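Local coordinates for putative cell wall hydrolase phosphatase-associated protein (Clostridioides difficile, PDB 7CFL) that is the NlpC/P60-type catalytic domain of an autolysin, a cell wall lytic enzyme that probably cuts peptidoglycan peptides as a cysteine endopeptidase, at residues L81-T86 with Y131-R136. Sequence-based numbering, arbitrary orientation.
Sequences LVFFDT and YVNARR
Y131 turns the edge of its ring toward the face of F84 in an offset T-shaped pair, with ring centroids 6.0 Å apart and planes at 89°. With CG anti to the backbone N, its phenol runs along the strand past F84, and V82 CG1 meets its rim at CE1, 4.2 Å away. V132 gives its backbone N-H to F83 O over 2.8 Å, while its CG2 branch rests 3.7 Å from D85 N. The next bond, F83 N to N133 O, spans 2.9 Å. F84 pairs with Y131 and V82 with A134, which leaves V132 and N133 both opposite F83: a classic beta bulge. It interrupts two inner strands of the antiparallel NlpC/P60 sheet, where 131-136 lies between 69-71 and 81-84. N133, whose chi1 of 76° sets CG between the backbone N and the carbonyl carbon, tips its amide toward the neighbouring strand and brings OD1 to 3.1 Å from F83 CD2; S65 OG hydrogen-bonds the same oxygen. A134 CA approaches the F83 ring edge, and its CB joins V82 and Y131 on the sheet's other face. R135 exchanges two backbone hydrogen bonds with L81, packs CG 3.8 Å from F83 CE2, then bends so that NE reaches S65 O.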
loop_
_atom_site.group_PDB
_atom_site.type_symbol
_atom_site.label_atom_id
_atom_site.label_comp_id
_atom_site.label_asym_id
_atom_site.label_seq_id
_atom_site.Cartn_x
_atom_site.Cartn_y
_atom_site.Cartn_z
ATOM N N LEU A 81 -1.002 -5.325 3.704
ATOM C CA LEU A 81 -0.808 -3.873 3.601
ATOM C C LEU A 81 0.366 -3.479 4.484
ATOM O O LEU A 81 0.427 -3.952 5.640
ATOM C CB LEU A 81 -2.102 -3.152 4.010
ATOM C CG LEU A 81 -3.316 -3.486 3.156
ATOM C CD1 LEU A 81 -4.544 -2.733 3.627
ATOM C CD2 LEU A 81 -3.055 -3.192 1.696
ATOM N N VAL A 82 1.258 -2.633 3.961
ATOM C CA VAL A 82 2.439 -2.148 4.721
ATOM C C VAL A 82 2.308 -0.636 4.844
ATOM O O VAL A 82 1.896 0.000 3.854
ATOM C CB VAL A 82 3.760 -2.584 4.058
ATOM C CG1 VAL A 82 4.046 -4.057 4.335
ATOM C CG2 VAL A 82 3.810 -2.227 2.574
ATOM N N PHE A 83 2.566 -0.082 6.016
ATOM C CA PHE A 83 2.295 1.342 6.364
ATOM C C PHE A 83 3.602 2.073 6.732
ATOM O O PHE A 83 4.527 1.559 7.382
ATOM C CB PHE A 83 1.270 1.425 7.493
ATOM C CG PHE A 83 -0.031 0.761 7.148
ATOM C CD1 PHE A 83 -0.931 1.452 6.328
ATOM C CD2 PHE A 83 -0.312 -0.568 7.438
ATOM C CE1 PHE A 83 -2.109 0.857 5.917
ATOM C CE2 PHE A 83 -1.501 -1.159 7.029
ATOM C CZ PHE A 83 -2.387 -0.450 6.238
ATOM N N PHE A 84 3.687 3.342 6.372
ATOM C CA PHE A 84 4.867 4.212 6.577
ATOM C C PHE A 84 4.447 5.584 7.083
ATOM O O PHE A 84 3.310 6.015 6.828
ATOM C CB PHE A 84 5.676 4.347 5.292
ATOM C CG PHE A 84 5.994 3.026 4.648
ATOM C CD1 PHE A 84 7.200 2.380 4.897
ATOM C CD2 PHE A 84 5.035 2.386 3.884
ATOM C CE1 PHE A 84 7.459 1.159 4.296
ATOM C CE2 PHE A 84 5.297 1.167 3.294
ATOM C CZ PHE A 84 6.501 0.546 3.519
ATOM N N ASP A 85 5.363 6.255 7.769
ATOM C CA ASP A 85 5.189 7.666 8.205
ATOM C C ASP A 85 5.941 8.601 7.236
ATOM O O ASP A 85 6.492 8.114 6.232
ATOM C CB ASP A 85 5.573 7.818 9.684
ATOM C CG ASP A 85 7.012 7.490 10.030
ATOM O OD1 ASP A 85 7.259 7.139 11.204
ATOM O OD2 ASP A 85 7.868 7.581 9.134
ATOM N N THR A 86 5.950 9.907 7.534
ATOM C CA THR A 86 6.630 10.983 6.749
ATOM C C THR A 86 7.979 11.280 7.428
ATOM O O THR A 86 8.087 11.062 8.658
ATOM C CB THR A 86 5.664 12.162 6.553
ATOM O OG1 THR A 86 4.742 11.735 5.550
ATOM C CG2 THR A 86 6.298 13.468 6.122
ATOM N N TYR A 131 8.949 2.698 8.054
ATOM C CA TYR A 131 8.033 1.551 8.286
ATOM C C TYR A 131 7.380 1.686 9.664
ATOM O O TYR A 131 8.116 1.851 10.682
ATOM C CB TYR A 131 8.772 0.220 8.154
ATOM C CG TYR A 131 7.913 -0.993 8.363
ATOM C CD1 TYR A 131 7.431 -1.717 7.284
ATOM C CD2 TYR A 131 7.594 -1.447 9.641
ATOM C CE1 TYR A 131 6.600 -2.806 7.455
ATOM C CE2 TYR A 131 6.750 -2.530 9.825
ATOM C CZ TYR A 131 6.275 -3.232 8.733
ATOM O OH TYR A 131 5.475 -4.326 8.895
ATOM N N VAL A 132 6.046 1.560 9.710
ATOM C CA VAL A 132 5.260 1.651 10.979
ATOM C C VAL A 132 4.751 0.264 11.374
ATOM O O VAL A 132 5.116 -0.206 12.483
ATOM C CB VAL A 132 4.124 2.682 10.914
ATOM C CG1 VAL A 132 3.257 2.621 12.176
ATOM C CG2 VAL A 132 4.686 4.082 10.701
ATOM N N ASN A 133 3.920 -0.348 10.549
ATOM C CA ASN A 133 3.184 -1.592 10.852
ATOM C C ASN A 133 2.660 -2.209 9.556
ATOM O O ASN A 133 2.875 -1.649 8.443
ATOM C CB ASN A 133 2.068 -1.375 11.877
ATOM C CG ASN A 133 0.807 -0.702 11.366
ATOM O OD1 ASN A 133 0.819 -0.045 10.329
ATOM N ND2 ASN A 133 -0.268 -0.855 12.116
ATOM N N ALA A 134 1.965 -3.324 9.711
ATOM C CA ALA A 134 1.391 -4.082 8.600
ATOM C C ALA A 134 0.069 -4.676 9.055
ATOM O O ALA A 134 -0.103 -4.906 10.262
ATOM C CB ALA A 134 2.383 -5.103 8.151
ATOM N N ARG A 135 -0.821 -4.937 8.107
ATOM C CA ARG A 135 -2.144 -5.540 8.352
ATOM C C ARG A 135 -2.467 -6.569 7.264
ATOM O O ARG A 135 -2.167 -6.320 6.062
ATOM C CB ARG A 135 -3.232 -4.470 8.375
ATOM C CG ARG A 135 -3.122 -3.476 9.511
ATOM C CD ARG A 135 -3.520 -4.086 10.829
ATOM N NE ARG A 135 -3.435 -3.083 11.867
ATOM C CZ ARG A 135 -3.650 -3.310 13.169
ATOM N NH1 ARG A 135 -4.056 -4.492 13.596
ATOM N NH2 ARG A 135 -3.539 -2.321 14.029
ATOM N N ARG A 136 -3.045 -7.690 7.701
ATOM C CA ARG A 136 -3.544 -8.794 6.856
ATOM C C ARG A 136 -5.065 -8.637 6.777
ATOM O O ARG A 136 -5.725 -8.575 7.834
ATOM C CB ARG A 136 -3.091 -10.144 7.416
ATOM C CG ARG A 136 -3.434 -11.303 6.497
ATOM C CD ARG A 136 -2.628 -12.517 6.923
ATOM N NE ARG A 136 -1.228 -12.173 6.742
ATOM C CZ ARG A 136 -0.215 -12.617 7.489
ATOM N NH1 ARG A 136 -0.420 -13.426 8.511
ATOM N NH2 ARG A 136 1.011 -12.219 7.224
#